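Local structure of Sts-2 protein (Mus musculus, 3D4I) at residues H17-V21 with D22-G26; K59-N63 with D64-S68; Q226-R229 with K230-S233. The protein interferes with CBL-mediated down-regulation of receptor tyrosine kinases; this chain is its histidine-phosphatase (2H-phosphatase) domain, which has an acid-dependent phosphatase activity. One frame throughout, in Å; residues are numbered along the deposited sequence.

The contacts follow one another along the chain, 1 and 2 on the same side of its centre. Contact 1 leaves strand 11-16 of the mixed sheet and enters helix 21-25; contact 2 runs into helix 69-85; contact 3 leads out of helix 221-229 towards strand 236-241, the antiparallel neighbour of 11-16. Contacts 1 and 2, centres about 10 Å apart, are joined by hydrogen bonds of Glu19 with Ser68 and Val21 with Pro66. Contact 3, about 14 Å from contact 1 between centres, meets it through Ser233. Contacts 2 and 3, about 21 Å apart between centres, do not touch. Contacts 1 and 3 reach the second subunit, tying the RHG loop of contact 1 to the dimer interface.

Contact 1: residues H17-V21 with D22-G26; sequences HGERV and DQVFG
Arg20 and Asp22 both carry CG between the backbone N and the carbonyl carbon (chi1 49° and 60°), and a bend at chi3 of Arg20 then lays its guanidinium beside the carboxylate. The grip is side-on and bidentate: Arg20 NE reaches Asp22 OD1 at 2.8 Å and Arg20 NH2 reaches Asp22 OD2 at 3.0 Å, each on a syn lone pair. The two planes are turned 39° apart, and the bond from NH2 is the more tilted. Arg20 NH1 approaches Arg99, which also touches His17, a gathering of basic groups consistent with a phosphate pocket. From Val21 the backbone winds into helix 21-25. Gln23 N bonds to Arg20 O at 2.9 Å, while Val21 O takes Phe25 N at 3.0 Å and, weakly, Val24 N. The edge of the Phe25 ring also lies at Val21 O, with CD2 3.4 Å away, and Val24 CG1 covers one ring face. Glu19 stretches out so that its OE2 meets Val24 CG2 at 3.3 Å; OE1 is held by Ser68 and Asn46, and OE2 by Gly261 N of the second subunit. His17 ND1 bonds to Gly18 O at 2.8 Å, in the plane of the imidazole, which fixes the ring's rotation. His17 and Gly18 belong to the RHG signature of histidine phosphatases, the loop that carries the phosphate-accepting histidine in this superfamily.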
loop_
_atom_site.group_PDB
_atom_site.type_symbol
_atom_site.label_atom_id
_atom_site.label_comp_id
_atom_site.label_asym_id
_atom_site.label_seq_id
_atom_site.Cartn_x
_atom_site.Cartn_y
_atom_site.Cartn_z
ATOM N N HIS A 17 6.112 6.522 -11.380
ATOM C CA HIS A 17 6.538 5.390 -10.582
ATOM C C HIS A 17 5.911 5.453 -9.176
ATOM O O HIS A 17 5.491 6.514 -8.713
ATOM C CB HIS A 17 8.085 5.370 -10.487
ATOM C CG HIS A 17 8.673 6.624 -9.901
ATOM N ND1 HIS A 17 8.627 6.916 -8.553
ATOM C CD2 HIS A 17 9.329 7.657 -10.488
ATOM C CE1 HIS A 17 9.229 8.076 -8.338
ATOM N NE2 HIS A 17 9.664 8.545 -9.496
ATOM N N GLY A 18 5.886 4.319 -8.498
ATOM C CA GLY A 18 5.447 4.247 -7.100
ATOM C C GLY A 18 6.403 4.875 -6.111
ATOM O O GLY A 18 7.490 5.381 -6.469
ATOM N N GLU A 19 5.988 4.852 -4.851
ATOM C CA GLU A 19 6.770 5.480 -3.787
ATOM C C GLU A 19 8.199 4.902 -3.779
ATOM O O GLU A 19 8.388 3.687 -3.827
ATOM C CB GLU A 19 6.089 5.238 -2.440
ATOM C CG GLU A 19 6.807 5.938 -1.276
ATOM C CD GLU A 19 6.193 5.542 0.053
ATOM O OE1 GLU A 19 6.481 4.423 0.496
ATOM O OE2 GLU A 19 5.491 6.370 0.671
ATOM N N ARG A 20 9.187 5.791 -3.742
ATOM C CA ARG A 20 10.588 5.388 -3.659
ATOM C C ARG A 20 11.084 5.385 -2.202
ATOM O O ARG A 20 10.650 6.207 -1.376
ATOM C CB ARG A 20 11.460 6.260 -4.587
ATOM C CG ARG A 20 11.252 7.733 -4.465
ATOM C CD ARG A 20 11.892 8.533 -5.604
ATOM N NE ARG A 20 13.336 8.602 -5.469
ATOM C CZ ARG A 20 14.120 9.379 -6.215
ATOM N NH1 ARG A 20 13.580 10.186 -7.149
ATOM N NH2 ARG A 20 15.438 9.370 -6.007
ATOM N N VAL A 21 11.930 4.408 -1.862
ATOM C CA VAL A 21 12.330 4.221 -0.454
ATOM C C VAL A 21 12.929 5.483 0.115
ATOM O O VAL A 21 12.676 5.810 1.278
ATOM C CB VAL A 21 13.348 3.053 -0.213
ATOM C CG1 VAL A 21 12.627 1.727 -0.224
ATOM C CG2 VAL A 21 14.488 3.097 -1.199
ATOM N N ASP A 22 13.699 6.203 -0.698
ATOM C CA ASP A 22 14.342 7.425 -0.182
ATOM C C ASP A 22 13.392 8.604 0.046
ATOM O O ASP A 22 13.777 9.553 0.717
ATOM C CB ASP A 22 15.545 7.861 -1.032
ATOM C CG ASP A 22 15.179 8.165 -2.477
ATOM O OD1 ASP A 22 14.247 7.542 -3.020
ATOM O OD2 ASP A 22 15.850 9.016 -3.088
ATOM N N GLN A 23 12.163 8.548 -0.480
ATOM C CA GLN A 23 11.179 9.623 -0.218
ATOM C C GLN A 23 10.765 9.546 1.253
ATOM O O GLN A 23 10.487 10.574 1.907
ATOM C CB GLN A 23 9.869 9.459 -1.033
ATOM C CG GLN A 23 9.028 10.731 -1.020
ATOM C CD GLN A 23 7.644 10.565 -1.608
ATOM O OE1 GLN A 23 7.452 9.910 -2.633
ATOM N NE2 GLN A 23 6.665 11.195 -0.970
ATOM N N VAL A 24 10.675 8.318 1.763
ATOM C CA VAL A 24 10.248 8.096 3.133
ATOM C C VAL A 24 11.431 8.185 4.116
ATOM O O VAL A 24 11.339 8.822 5.160
ATOM C CB VAL A 24 9.514 6.723 3.286
ATOM C CG1 VAL A 24 9.163 6.427 4.770
ATOM C CG2 VAL A 24 8.217 6.761 2.536
ATOM N N PHE A 25 12.515 7.502 3.788
ATOM C CA PHE A 25 13.585 7.298 4.750
ATOM C C PHE A 25 14.702 8.318 4.615
ATOM O O PHE A 25 15.605 8.387 5.469
ATOM C CB PHE A 25 14.075 5.855 4.693
ATOM C CG PHE A 25 13.003 4.870 5.116
ATOM C CD1 PHE A 25 12.654 4.757 6.463
ATOM C CD2 PHE A 25 12.285 4.158 4.170
ATOM C CE1 PHE A 25 11.651 3.897 6.881
ATOM C CE2 PHE A 25 11.263 3.272 4.570
ATOM C CZ PHE A 25 10.943 3.158 5.943
ATOM N N GLY A 26 14.628 9.121 3.565
ATOM C CA GLY A 26 15.555 10.251 3.390
ATOM C C GLY A 26 16.858 9.892 2.703
ATOM O O GLY A 26 17.045 8.760 2.237
#

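Contact 2: residues K59-N63 with D64-S68; sequences KDFEN and DPPLS
Phe61 and Asp64 close a turn at the end of the 3-10 segment 59-61, roughly type I at Glu62 and Asn63, after which the chain straightens into an extended, polyproline-like run from Pro65 to Ser68. The turn is locked by Asp64 N bonding to Phe61 O at 2.9 Å; the bond is fairly straight at the hydrogen (161°), although the donor stands well above the carbonyl plane. The edge of the Phe61 ring meets the backbone of Asp64, CD1 lying 3.8 Å from Asp64 O, and the same carbon comes obliquely to Pro66 CD at 4.5 Å, a loose apolar touch. Arg54 makes a cation-pi contact with the Phe61 ring and also forms a salt bridge with Asp64 OD2, so one guanidinium serves both members of the turn. With CG anti to the backbone N (chi1 -173°), the Asp64 carboxylate is carried away from segment 59-63; its OD1 accepts from Leu98 N at the start of helix 98-111. Both oxygens of this buried acid are therefore engaged. Pro65 rests its CD 3.5 Å from Asn63 C and turns to Arg20, Asp22 and Trp29, while Pro66 packs on Trp29, Leu98 and Gln102. At the far end Ser68 is the N-cap of helix 69-85, its OG bonded to Gly71 N as well as to Glu19. This proline-rich approach is consistent with the Pro-Leu-Thr/Ser segment that leads into a helix in phosphoglycerate-mutase-like histidine phosphatases.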
loop_
_atom_site.group_PDB
_atom_site.type_symbol
_atom_site.label_atom_id
_atom_site.label_comp_id
_atom_site.label_asym_id
_atom_site.label_seq_id
_atom_site.Cartn_x
_atom_site.Cartn_y
_atom_site.Cartn_z
ATOM N N LYS A 59 26.305 -0.654 -3.231
ATOM C CA LYS A 59 26.630 0.778 -3.293
ATOM C C LYS A 59 26.048 1.551 -4.485
ATOM O O LYS A 59 25.904 2.769 -4.411
ATOM C CB LYS A 59 28.150 1.009 -3.204
ATOM C CG LYS A 59 28.630 1.520 -1.848
ATOM C CD LYS A 59 30.088 1.995 -1.919
ATOM C CE LYS A 59 30.328 3.280 -1.118
ATOM N NZ LYS A 59 29.773 4.489 -1.812
ATOM N N ASP A 60 25.715 0.856 -5.571
ATOM C CA ASP A 60 25.180 1.521 -6.767
ATOM C C ASP A 60 23.722 1.980 -6.642
ATOM O O ASP A 60 23.246 2.793 -7.440
ATOM C CB ASP A 60 25.356 0.624 -7.995
ATOM C CG ASP A 60 26.805 0.523 -8.455
ATOM O OD1 ASP A 60 27.677 1.261 -7.935
ATOM O OD2 ASP A 60 27.071 -0.316 -9.349
ATOM N N PHE A 61 23.015 1.468 -5.634
ATOM C CA PHE A 61 21.646 1.896 -5.352
ATOM C C PHE A 61 21.570 3.323 -4.810
ATOM O O PHE A 61 20.508 3.944 -4.835
ATOM C CB PHE A 61 20.978 0.928 -4.386
ATOM C CG PHE A 61 20.724 -0.429 -4.968
ATOM C CD1 PHE A 61 19.589 -0.671 -5.746
ATOM C CD2 PHE A 61 21.610 -1.481 -4.724
ATOM C CE1 PHE A 61 19.354 -1.931 -6.278
ATOM C CE2 PHE A 61 21.369 -2.758 -5.253
ATOM C CZ PHE A 61 20.248 -2.985 -6.022
ATOM N N GLU A 62 22.712 3.828 -4.341
ATOM C CA GLU A 62 22.881 5.207 -3.851
ATOM C C GLU A 62 21.963 6.171 -4.621
ATOM O O GLU A 62 21.100 6.816 -4.025
ATOM C CB GLU A 62 24.377 5.612 -3.956
ATOM C CG GLU A 62 24.666 7.117 -3.903
ATOM C CD GLU A 62 26.143 7.468 -4.081
ATOM O OE1 GLU A 62 26.849 6.823 -4.890
ATOM O OE2 GLU A 62 26.597 8.423 -3.419
ATOM N N ASN A 63 22.115 6.216 -5.942
ATOM C CA ASN A 63 21.408 7.191 -6.797
ATOM C C ASN A 63 20.261 6.617 -7.617
ATOM O O ASN A 63 19.712 7.305 -8.497
ATOM C CB ASN A 63 22.402 7.868 -7.755
ATOM C CG ASN A 63 23.417 8.726 -7.022
ATOM O OD1 ASN A 63 23.080 9.437 -6.059
ATOM N ND2 ASN A 63 24.665 8.657 -7.461
ATOM N N ASP A 64 19.911 5.366 -7.337
ATOM C CA ASP A 64 18.952 4.626 -8.152
ATOM C C ASP A 64 18.133 3.764 -7.206
ATOM O O ASP A 64 18.208 2.549 -7.243
ATOM C CB ASP A 64 19.688 3.781 -9.204
ATOM C CG ASP A 64 18.740 3.101 -10.200
ATOM O OD1 ASP A 64 17.658 3.662 -10.537
ATOM O OD2 ASP A 64 19.088 1.996 -10.648
ATOM N N PRO A 65 17.355 4.412 -6.328
ATOM C CA PRO A 65 16.684 3.675 -5.255
ATOM C C PRO A 65 15.483 2.832 -5.725
ATOM O O PRO A 65 14.840 3.178 -6.732
ATOM C CB PRO A 65 16.273 4.782 -4.285
ATOM C CG PRO A 65 16.030 5.979 -5.207
ATOM C CD PRO A 65 17.096 5.865 -6.260
ATOM N N PRO A 66 15.193 1.727 -5.014
ATOM C CA PRO A 66 14.063 0.883 -5.344
ATOM C C PRO A 66 12.740 1.444 -4.856
ATOM O O PRO A 66 12.703 2.406 -4.080
ATOM C CB PRO A 66 14.379 -0.408 -4.592
ATOM C CG PRO A 66 15.082 0.059 -3.360
ATOM C CD PRO A 66 15.956 1.175 -3.870
ATOM N N LEU A 67 11.652 0.832 -5.301
ATOM C CA LEU A 67 10.351 1.139 -4.745
ATOM C C LEU A 67 10.342 0.674 -3.295
ATOM O O LEU A 67 10.942 -0.332 -2.972
ATOM C CB LEU A 67 9.281 0.344 -5.492
ATOM C CG LEU A 67 8.990 0.782 -6.925
ATOM C CD1 LEU A 67 7.913 -0.128 -7.512
ATOM C CD2 LEU A 67 8.570 2.208 -6.932
ATOM N N SER A 68 9.650 1.396 -2.439
ATOM C CA SER A 68 9.328 0.903 -1.089
ATOM C C SER A 68 8.284 -0.182 -1.189
ATOM O O SER A 68 7.693 -0.389 -2.265
ATOM C CB SER A 68 8.777 2.046 -0.251
ATOM O OG SER A 68 7.537 2.489 -0.814
#

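Contact 3: residues Q226-R229 with K230-S233; sequences QLVR and KIPS
Val228 and Ile231 are bridged by a water molecule, which lies within donating distance of both carbonyls, 2.9 Å from Val228 O and 2.8 Å from Ile231 O; it has further acceptors in reach, so not all can be served at once. The water thus joins the two segments indirectly. Val228 O also receives Ile231 N in a bond that is weak because it is long, 3.4 Å, although nearly straight at 174°. A second weak bond runs from Lys230 N to Leu227 O at 3.3 Å. Both backbone bonds run from residue i+3 to residue i, as in a 3-10 turn.

Outside this polar core the lysine stem lies along the carbonyls of Gln226 and Leu227: Lys230 CB is 3.5 Å from Leu227 O and Lys230 CG 3.6 Å from Gln226 O. Its chain then runs outward, extended, beside Arg229, whose guanidinium meets Lys230 CE obliquely. The two charged ends stay 5.4 Å apart, Arg229 NH2 to Lys230 NZ; the like charges would mildly disfavour a closer approach.

On the buried side Val228 and Ile231 run alongside each other in the same direction. Ile231 sets CG1 beside its backbone N (chi1 -54°) and continues fully extended, which lays CD1 4.1 Å from Val228 CG1. Leu206 and Ser203 also touch this isoleucine. From the second subunit Phe266 packs on Ile231 and Pro232, Trp271 on Leu227, and Asn263 bonds to Ser233 O. The arrangement is a 3-10-like exit from helix 221-229, with a water bridging Val228 O and Ile231 O, that leads towards strand 236-241 and forms part of the dimer interface.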
loop_
_atom_site.group_PDB
_atom_site.type_symbol
_atom_site.label_atom_id
_atom_site.label_comp_id
_atom_site.label_asym_id
_atom_site.label_seq_id
_atom_site.Cartn_x
_atom_site.Cartn_y
_atom_site.Cartn_z
ATOM N N GLN A 226 6.651 23.705 -11.075
ATOM C CA GLN A 226 5.520 23.838 -10.137
ATOM C C GLN A 226 4.482 22.746 -10.379
ATOM O O GLN A 226 3.976 22.130 -9.430
ATOM C CB GLN A 226 4.890 25.245 -10.233
ATOM C CG GLN A 226 5.754 26.342 -9.610
ATOM C CD GLN A 226 5.406 27.754 -10.058
ATOM O OE1 GLN A 226 6.263 28.635 -10.059
ATOM N NE2 GLN A 226 4.150 27.979 -10.443
ATOM N N LEU A 227 4.233 22.448 -11.658
ATOM C CA LEU A 227 3.232 21.470 -12.066
ATOM C C LEU A 227 3.612 20.058 -11.661
ATOM O O LEU A 227 2.775 19.305 -11.165
ATOM C CB LEU A 227 3.063 21.519 -13.596
ATOM C CG LEU A 227 1.720 21.299 -14.296
ATOM C CD1 LEU A 227 1.105 22.641 -14.658
ATOM C CD2 LEU A 227 1.933 20.480 -15.578
ATOM N N VAL A 228 4.872 19.689 -11.880
ATOM C CA VAL A 228 5.289 18.302 -11.722
ATOM C C VAL A 228 5.600 17.913 -10.265
ATOM O O VAL A 228 5.467 16.754 -9.864
ATOM C CB VAL A 228 6.361 17.867 -12.794
ATOM C CG1 VAL A 228 5.756 18.026 -14.195
ATOM C CG2 VAL A 228 7.669 18.643 -12.677
ATOM N N ARG A 229 5.918 18.920 -9.461
ATOM C CA ARG A 229 5.956 18.790 -8.008
ATOM C C ARG A 229 4.700 18.094 -7.459
ATOM O O ARG A 229 4.779 17.303 -6.515
ATOM C CB ARG A 229 6.091 20.202 -7.426
ATOM C CG ARG A 229 6.183 20.289 -5.931
ATOM C CD ARG A 229 6.255 21.746 -5.527
ATOM N NE ARG A 229 5.004 22.261 -4.985
ATOM C CZ ARG A 229 4.467 21.851 -3.837
ATOM N NH1 ARG A 229 5.048 20.885 -3.125
ATOM N NH2 ARG A 229 3.339 22.398 -3.405
ATOM N N LYS A 230 3.554 18.373 -8.078
ATOM C CA LYS A 230 2.231 17.977 -7.578
ATOM C C LYS A 230 1.731 16.541 -7.870
ATOM O O LYS A 230 0.704 16.102 -7.332
ATOM C CB LYS A 230 1.190 18.984 -8.076
ATOM C CG LYS A 230 1.455 20.417 -7.588
ATOM C CD LYS A 230 0.187 21.249 -7.523
ATOM C CE LYS A 230 0.399 22.477 -6.632
ATOM N NZ LYS A 230 -0.746 23.454 -6.699
ATOM N N ILE A 231 2.442 15.811 -8.713
ATOM C CA ILE A 231 1.979 14.521 -9.192
ATOM C C ILE A 231 2.264 13.399 -8.155
ATOM O O ILE A 231 3.379 13.243 -7.727
ATOM C CB ILE A 231 2.641 14.236 -10.569
ATOM C CG1 ILE A 231 2.361 15.415 -11.518
ATOM C CG2 ILE A 231 2.159 12.913 -11.148
ATOM C CD1 ILE A 231 3.009 15.283 -12.868
ATOM N N PRO A 232 1.237 12.631 -7.754
ATOM C CA PRO A 232 1.409 11.554 -6.758
ATOM C C PRO A 232 1.965 10.281 -7.354
ATOM O O PRO A 232 2.022 10.143 -8.558
ATOM C CB PRO A 232 -0.022 11.287 -6.284
ATOM C CG PRO A 232 -0.868 11.614 -7.453
ATOM C CD PRO A 232 -0.160 12.728 -8.210
ATOM N N SER A 233 2.337 9.335 -6.497
ATOM C CA SER A 233 2.769 8.025 -6.967
ATOM C C SER A 233 1.659 7.382 -7.776
ATOM O O SER A 233 0.481 7.498 -7.431
ATOM C CB SER A 233 3.143 7.141 -5.775
ATOM O OG SER A 233 4.310 7.667 -5.171
HETATM O O HOH W 1 5.784 14.602 -7.883
#